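Local coordinates for protein hypoxanthine-guanine phosphoribosyltransferase (Leishmania tarentolae, PDB 1PZM) that probably converts guanine and hypoxanthine to GMP and IMP by transferring the phosphoribosyl group of 5-phosphoribosyl pyrophosphate onto the purine in purine salvage, at residues A131-L134 against Q135-R139; T29-Q32 against V33-A36. All coordinates share one frame; numbering follows the deposited sequence.

Interaction 1 of 2, residues A131-L134 against Q135-R139; sequences AITL and QYLMR. With 5GP (guanosine-5'-monophosphate), chain C.
The 5'-phosphate site of a type I phosphoribosyltransferase is built here on the N-terminal turns of helix 132-142, where Ala131 is the N-cap residue and Ala131 O accepts from Gln135 N at 2.9 Å. Three further i to i+4 bonds follow, from Tyr136 to Ile132, Leu137 to Thr133 and Met138 to Leu134; in the last, Met138 N lies 2.8 Å from Leu134 O. Of the amides at this helix end the GMP phosphate takes Ala131 N and Thr133 N, while Ile132 N between them goes to Ser130 OG. Ala131 N donates to O1P at 2.8 Å, and O3P is gripped twice by Thr133, through the backbone N at 3.0 Å and through OG1 at 2.6 Å. The hydroxyl can do this because OG1 is turned beside its own backbone N (chi1 -60°), with Thr133 CG2 anti to that N, 4.4 Å from Leu137 CD1. A water donates to Ile132 O and accepts from Gln135 NE2, clipping the glutamine's extended chain to the first turn. Gln135 OE1 receives Arg139 NH2 at 3.2 Å; the bond is straight at nitrogen, yet NH2 comes from above the amide plane, off the lone pairs, with the oxygen near the guanidinium plane. On the buried side the Leu134 and Met138 side chains cross, Leu134 CG 4.0 Å from Met138 SD, both packing on Leu123 of strand 120-125 and Thr151 of strand 148-156. Ser130 and Asp129 are further partners of GMP. Through Ala131 N, Thr133 N and Thr133 OG1 this segment grips the anionic phosphate with neutral donors at a helix N-terminus, whose dipole would probably add to its stabilisation.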
ATOM      1  N   ALA A 131     -16.472   4.175  14.567  1.00 29.49           N
ATOM      2  CA  ALA A 131     -16.906   2.982  13.818  1.00 30.53           C
ATOM      3  C   ALA A 131     -18.045   3.255  12.797  1.00 33.01           C
ATOM      4  O   ALA A 131     -18.542   2.323  12.153  1.00 33.86           O
ATOM      5  CB  ALA A 131     -17.311   1.807  14.806  1.00 29.41           C
ATOM      6  N   ILE A 132     -18.449   4.512  12.615  1.00 34.12           N
ATOM      7  CA  ILE A 132     -19.470   4.773  11.612  1.00 36.42           C
ATOM      8  C   ILE A 132     -18.961   4.335  10.230  1.00 37.24           C
ATOM      9  O   ILE A 132     -19.667   3.663   9.474  1.00 38.32           O
ATOM     10  CB  ILE A 132     -19.925   6.259  11.698  1.00 38.56           C
ATOM     11  CG1 ILE A 132     -20.701   6.449  13.017  1.00 39.15           C
ATOM     12  CG2 ILE A 132     -20.809   6.721  10.463  1.00 40.54           C
ATOM     13  CD1 ILE A 132     -20.897   7.852  13.422  1.00 45.96           C
ATOM     14  N   THR A 133     -17.711   4.649   9.929  1.00 35.71           N
ATOM     15  CA  THR A 133     -17.130   4.296   8.640  1.00 37.58           C
ATOM     16  C   THR A 133     -17.111   2.774   8.399  1.00 36.40           C
ATOM     17  O   THR A 133     -17.559   2.272   7.360  1.00 37.88           O
ATOM     18  CB  THR A 133     -15.669   4.827   8.616  1.00 36.37           C
ATOM     19  OG1 THR A 133     -15.702   6.256   8.777  1.00 40.50           O
ATOM     20  CG2 THR A 133     -15.003   4.565   7.258  1.00 39.69           C
ATOM     21  N   LEU A 134     -16.566   2.058   9.363  1.00 34.63           N
ATOM     22  CA  LEU A 134     -16.478   0.617   9.285  1.00 34.38           C
ATOM     23  C   LEU A 134     -17.861   0.013   9.169  1.00 36.26           C
ATOM     24  O   LEU A 134     -18.041  -0.910   8.374  1.00 37.21           O
ATOM     25  CB  LEU A 134     -15.784   0.062  10.515  1.00 32.96           C
ATOM     26  CG  LEU A 134     -15.537  -1.461  10.528  1.00 34.84           C
ATOM     27  CD1 LEU A 134     -14.740  -1.989   9.231  1.00 32.24           C
ATOM     28  CD2 LEU A 134     -14.789  -1.811  11.766  1.00 34.41           C
ATOM     29  N   GLN A 135     -18.830   0.518   9.947  1.00 36.38           N
ATOM     30  CA  GLN A 135     -20.170  -0.053   9.931  1.00 38.84           C
ATOM     31  C   GLN A 135     -20.736   0.007   8.513  1.00 41.50           C
ATOM     32  O   GLN A 135     -21.345  -0.956   8.024  1.00 42.59           O
ATOM     33  CB  GLN A 135     -21.109   0.674  10.917  1.00 39.93           C
ATOM     34  CG  GLN A 135     -22.596   0.189  10.887  1.00 39.89           C
ATOM     35  CD  GLN A 135     -23.506   0.972  11.812  1.00 42.58           C
ATOM     36  OE1 GLN A 135     -24.158   0.392  12.704  1.00 45.63           O
ATOM     37  NE2 GLN A 135     -23.567   2.280  11.613  1.00 41.63           N
ATOM     38  N   TYR A 136     -20.546   1.147   7.854  1.00 42.20           N
ATOM     39  CA  TYR A 136     -21.056   1.324   6.493  1.00 44.43           C
ATOM     40  C   TYR A 136     -20.391   0.276   5.585  1.00 42.72           C
ATOM     41  O   TYR A 136     -21.062  -0.423   4.803  1.00 42.70           O
ATOM     42  CB  TYR A 136     -20.729   2.727   5.973  1.00 44.96           C
ATOM     43  CG  TYR A 136     -21.071   2.951   4.500  1.00 51.33           C
ATOM     44  CD1 TYR A 136     -22.377   3.208   4.100  1.00 54.13           C
ATOM     45  CD2 TYR A 136     -20.077   2.904   3.512  1.00 54.58           C
ATOM     46  CE1 TYR A 136     -22.683   3.402   2.769  1.00 60.00           C
ATOM     47  CE2 TYR A 136     -20.385   3.102   2.170  1.00 57.40           C
ATOM     48  CZ  TYR A 136     -21.684   3.349   1.817  1.00 59.28           C
ATOM     49  OH  TYR A 136     -21.994   3.558   0.499  1.00 64.42           O
ATOM     50  N   LEU A 137     -19.076   0.160   5.714  1.00 39.84           N
ATOM     51  CA  LEU A 137     -18.331  -0.689   4.790  1.00 38.98           C
ATOM     52  C   LEU A 137     -18.758  -2.136   4.981  1.00 39.04           C
ATOM     53  O   LEU A 137     -18.870  -2.888   4.013  1.00 38.09           O
ATOM     54  CB  LEU A 137     -16.811  -0.551   5.004  1.00 37.69           C
ATOM     55  CG  LEU A 137     -16.173   0.775   4.581  1.00 37.95           C
ATOM     56  CD1 LEU A 137     -14.685   0.820   5.006  1.00 34.92           C
ATOM     57  CD2 LEU A 137     -16.303   1.030   3.091  1.00 37.22           C
ATOM     58  N   MET A 138     -18.960  -2.514   6.240  1.00 39.15           N
ATOM     59  CA  MET A 138     -19.378  -3.864   6.588  1.00 40.95           C
ATOM     60  C   MET A 138     -20.711  -4.190   5.938  1.00 44.24           C
ATOM     61  O   MET A 138     -20.794  -5.164   5.178  1.00 45.33           O
ATOM     62  CB  MET A 138     -19.437  -4.054   8.100  1.00 40.47           C
ATOM     63  CG  MET A 138     -18.026  -4.163   8.761  1.00 37.21           C
ATOM     64  SD  MET A 138     -18.139  -4.441  10.569  1.00 42.10           S
ATOM     65  CE  MET A 138     -19.100  -6.004  10.691  1.00 41.43           C
ATOM     66  N   ARG A 139     -21.720  -3.350   6.184  1.00 46.21           N
ATOM     67  CA  ARG A 139     -23.054  -3.517   5.601  1.00 49.78           C
ATOM     68  C   ARG A 139     -22.936  -3.633   4.092  1.00 50.28           C
ATOM     69  O   ARG A 139     -23.587  -4.480   3.456  1.00 52.46           O
ATOM     70  CB  ARG A 139     -23.979  -2.326   5.937  1.00 51.66           C
ATOM     71  CG  ARG A 139     -24.259  -2.103   7.435  1.00 55.16           C
ATOM     72  CD  ARG A 139     -25.449  -1.153   7.781  1.00 64.42           C
ATOM     73  NE  ARG A 139     -25.554  -1.028   9.244  1.00 68.43           N
ATOM     74  CZ  ARG A 139     -26.347  -1.764  10.020  1.00 73.92           C
ATOM     75  NH1 ARG A 139     -27.176  -2.668   9.495  1.00 77.97           N
ATOM     76  NH2 ARG A 139     -26.340  -1.573  11.333  1.00 75.59           N
TER
HETATM   77  P   5GP C 301     -14.631   6.610  12.413  0.50 28.79           P
HETATM   78  O1P 5GP C 301     -14.334   5.332  13.118  0.50 28.84           O
HETATM   79  O2P 5GP C 301     -15.207   7.641  13.316  0.50 24.92           O
HETATM   80  O3P 5GP C 301     -15.677   6.274  11.417  0.50 30.20           O
HETATM   81  O5' 5GP C 301     -13.294   7.130  11.695  0.50 28.40           O
HETATM   82  C5' 5GP C 301     -13.271   8.265  10.819  0.50 32.71           C
HETATM   83  C4' 5GP C 301     -11.972   8.334   9.960  0.50 33.02           C
HETATM   84  O4' 5GP C 301     -10.854   8.912  10.651  0.50 34.29           O
HETATM   85  C3' 5GP C 301     -11.468   6.994   9.434  0.50 30.93           C
HETATM   86  O3' 5GP C 301     -10.971   7.106   8.098  0.50 26.42           O
HETATM   87  C2' 5GP C 301     -10.338   6.685  10.404  0.50 29.75           C
HETATM   88  O2' 5GP C 301      -9.450   5.764   9.838  0.50 25.68           O
HETATM   89  C1' 5GP C 301      -9.726   8.058  10.726  0.50 30.93           C
HETATM   90  N9  5GP C 301      -9.174   8.143  12.111  1.00 33.17           N
HETATM   91  C8  5GP C 301      -9.827   8.101  13.358  1.00 30.08           C
HETATM   92  N7  5GP C 301      -8.895   8.342  14.380  1.00 28.64           N
HETATM   93  C5  5GP C 301      -7.771   8.782  13.716  1.00 27.84           C
HETATM   94  C6  5GP C 301      -6.506   9.161  14.184  1.00 25.73           C
HETATM   95  O6  5GP C 301      -6.228   9.112  15.422  1.00 21.45           O
HETATM   96  N1  5GP C 301      -5.531   9.565  13.273  1.00 22.09           N
HETATM   97  C2  5GP C 301      -5.831   9.607  11.910  1.00 27.21           C
HETATM   98  N2  5GP C 301      -4.936  10.018  11.014  1.00 25.14           N
HETATM   99  N3  5GP C 301      -7.059   9.220  11.454  1.00 25.49           N
HETATM  100  C4  5GP C 301      -8.018   8.816  12.367  1.00 29.63           C
HETATM  101  O   HOH W   1     -22.408   4.310   9.542  1.00 45.21           O

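Interaction 2 of 2, residues T29-Q32 against V33-A36; sequences TQEQ and VWAA
Gln30 lays its side chain flat over one face of the Trp34 indole, one helical turn further on. Gln30 CG stands 3.6 Å from the centroid of the Trp34 six-membered ring and only 8° off its normal, a CH-pi contact, and beyond it Gln30 CD comes to 3.4 Å from Trp34 CH2. Amide and ring planes are 7° apart, so the carboxamide lies almost parallel to the indole. An extended Gln30 chain, with CG anti to the backbone N (chi1 165°), runs alongside the ring and makes this overlap possible. Gln30 OE1 is held by a bond to Arg194; Gln30 NE2 donates to Glu31 OE2 at 3.0 Å in the Glu31 conformer given, one of two, so this bond is less certain. The indole is held too, by NE1 to Asp74, and it packs on Tyr182 and on Arg77 of the second subunit. At the backbone, Trp34 N is bonded to Gln30 O at 2.8 Å, and the same carbonyl oxygen lies over the ring face near Trp34 CG. At the helix start Thr29 O accepts from Val33 N at 2.9 Å. Thr29 also exchanges bonds with Gln32: Gln32 N reaches Thr29 OG1 at 3.2 Å and Thr29 N reaches Gln32 OE1 at 2.9 Å. This reciprocal pair is a capping box, a common N-terminal cap of alpha-helices, here opening helix 30-48.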
ATOM      1  N   THR A  29       6.219   1.794  18.250  1.00 21.71           N
ATOM      2  CA  THR A  29       7.273   1.776  17.295  1.00 24.00           C
ATOM      3  C   THR A  29       6.900   0.791  16.200  1.00 22.68           C
ATOM      4  O   THR A  29       6.016  -0.123  16.368  1.00 21.72           O
ATOM      5  CB  THR A  29       8.616   1.397  17.891  1.00 25.06           C
ATOM      6  OG1 THR A  29       8.526   0.038  18.379  1.00 23.44           O
ATOM      7  CG2 THR A  29       8.972   2.296  19.096  1.00 27.19           C
ATOM      8  N   GLN A  30       7.555   1.022  15.089  1.00 20.27           N
ATOM      9  CA  GLN A  30       7.539   0.095  13.963  1.00 21.06           C
ATOM     10  C   GLN A  30       7.742  -1.413  14.372  1.00 20.94           C
ATOM     11  O   GLN A  30       6.945  -2.321  13.969  1.00 18.65           O
ATOM     12  CB  GLN A  30       8.638   0.535  12.957  1.00 21.36           C
ATOM     13  CG  GLN A  30       9.028  -0.500  11.892  1.00 19.40           C
ATOM     14  CD  GLN A  30      10.005   0.069  10.878  1.00 20.00           C
ATOM     15  OE1 GLN A  30       9.564   0.730   9.887  1.00 19.69           O
ATOM     16  NE2 GLN A  30      11.357  -0.160  11.091  1.00 22.23           N
ATOM     17  N   GLU A  31       8.786  -1.650  15.173  1.00 20.20           N
ATOM     18  CA  GLU A  31       9.106  -3.003  15.663  1.00 21.46           C
ATOM     19  C   GLU A  31       7.908  -3.592  16.439  1.00 22.34           C
ATOM     20  O   GLU A  31       7.583  -4.787  16.312  1.00 23.53           O
ATOM     21  CB  GLU A  31      10.346  -2.930  16.604  1.00 20.82           C
ATOM     22  CG  GLU A  31      11.632  -2.610  15.795  0.50 20.46           C
ATOM     23  CD  GLU A  31      11.601  -1.272  14.985  0.50 18.29           C
ATOM     24  OE1 GLU A  31      11.167  -0.235  15.542  0.50 18.42           O
ATOM     25  OE2 GLU A  31      12.100  -1.278  13.805  0.50 18.11           O
ATOM     26  N   GLN A  32       7.302  -2.769  17.301  1.00 22.07           N
ATOM     27  CA  GLN A  32       6.190  -3.224  18.145  1.00 21.90           C
ATOM     28  C   GLN A  32       4.960  -3.512  17.245  1.00 20.20           C
ATOM     29  O   GLN A  32       4.172  -4.438  17.518  1.00 21.11           O
ATOM     30  CB  GLN A  32       5.860  -2.162  19.242  1.00 21.10           C
ATOM     31  CG  GLN A  32       6.919  -2.055  20.370  1.00 21.49           C
ATOM     32  CD  GLN A  32       6.883  -0.692  21.077  1.00 24.84           C
ATOM     33  OE1 GLN A  32       6.087   0.188  20.701  1.00 21.11           O
ATOM     34  NE2 GLN A  32       7.730  -0.508  22.098  1.00 21.68           N
ATOM     35  N   VAL A  33       4.761  -2.688  16.214  1.00 19.50           N
ATOM     36  CA  VAL A  33       3.618  -2.898  15.274  1.00 18.35           C
ATOM     37  C   VAL A  33       3.861  -4.233  14.545  1.00 18.56           C
ATOM     38  O   VAL A  33       2.976  -5.104  14.447  1.00 18.40           O
ATOM     39  CB  VAL A  33       3.543  -1.760  14.202  1.00 18.73           C
ATOM     40  CG1 VAL A  33       2.548  -2.101  13.076  1.00 18.17           C
ATOM     41  CG2 VAL A  33       3.160  -0.387  14.836  1.00 19.01           C
ATOM     42  N   TRP A  34       5.093  -4.425  14.082  1.00 17.51           N
ATOM     43  CA  TRP A  34       5.407  -5.676  13.453  1.00 18.38           C
ATOM     44  C   TRP A  34       5.268  -6.926  14.331  1.00 19.98           C
ATOM     45  O   TRP A  34       4.683  -7.909  13.873  1.00 20.22           O
ATOM     46  CB  TRP A  34       6.815  -5.642  12.884  1.00 20.65           C
ATOM     47  CG  TRP A  34       6.946  -4.732  11.658  1.00 19.05           C
ATOM     48  CD1 TRP A  34       5.939  -4.268  10.789  1.00 19.05           C
ATOM     49  CD2 TRP A  34       8.185  -4.303  11.098  1.00 19.91           C
ATOM     50  NE1 TRP A  34       6.508  -3.520   9.752  1.00 17.14           N
ATOM     51  CE2 TRP A  34       7.888  -3.538   9.918  1.00 21.18           C
ATOM     52  CE3 TRP A  34       9.536  -4.438  11.498  1.00 21.93           C
ATOM     53  CZ2 TRP A  34       8.915  -2.937   9.141  1.00 22.32           C
ATOM     54  CZ3 TRP A  34      10.559  -3.831  10.703  1.00 22.39           C
ATOM     55  CH2 TRP A  34      10.216  -3.075   9.564  1.00 23.45           C
ATOM     56  N   ALA A  35       5.770  -6.882  15.563  1.00 18.46           N
ATOM     57  CA  ALA A  35       5.566  -7.987  16.476  1.00 20.93           C
ATOM     58  C   ALA A  35       4.066  -8.286  16.752  1.00 20.85           C
ATOM     59  O   ALA A  35       3.688  -9.462  16.747  1.00 20.71           O
ATOM     60  CB  ALA A  35       6.335  -7.784  17.828  1.00 21.27           C
ATOM     61  N   ALA A  36       3.220  -7.265  16.951  1.00 20.28           N
ATOM     62  CA  ALA A  36       1.789  -7.520  17.226  1.00 22.80           C
ATOM     63  C   ALA A  36       1.091  -8.069  15.924  1.00 22.13           C
ATOM     64  O   ALA A  36       0.210  -8.941  15.968  1.00 21.57           O
ATOM     65  CB  ALA A  36       1.055  -6.201  17.725  1.00 23.31           C
TER

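Both contacts are helix N-termini within the same phosphoribosyltransferase domain, each led by an N-cap residue, Thr29 or Ala131. Interaction 2 comes first along the chain, on helix 30-48 directly after strand 23-28; interaction 1 follows on helix 132-142, inside the beta-alpha-beta unit that joins strand 127-128 to strand 148-156 of the parallel sheet. They lie on opposite sides of the chain's centre, their own centres 26 Å apart and their nearest atoms about 17 Å apart. The two ends serve different purposes: residues 131-139 present backbone amides to the nucleotide phosphate, whereas residues 29-36 close their helix with protein side chains and, through Trp34, touch the second subunit.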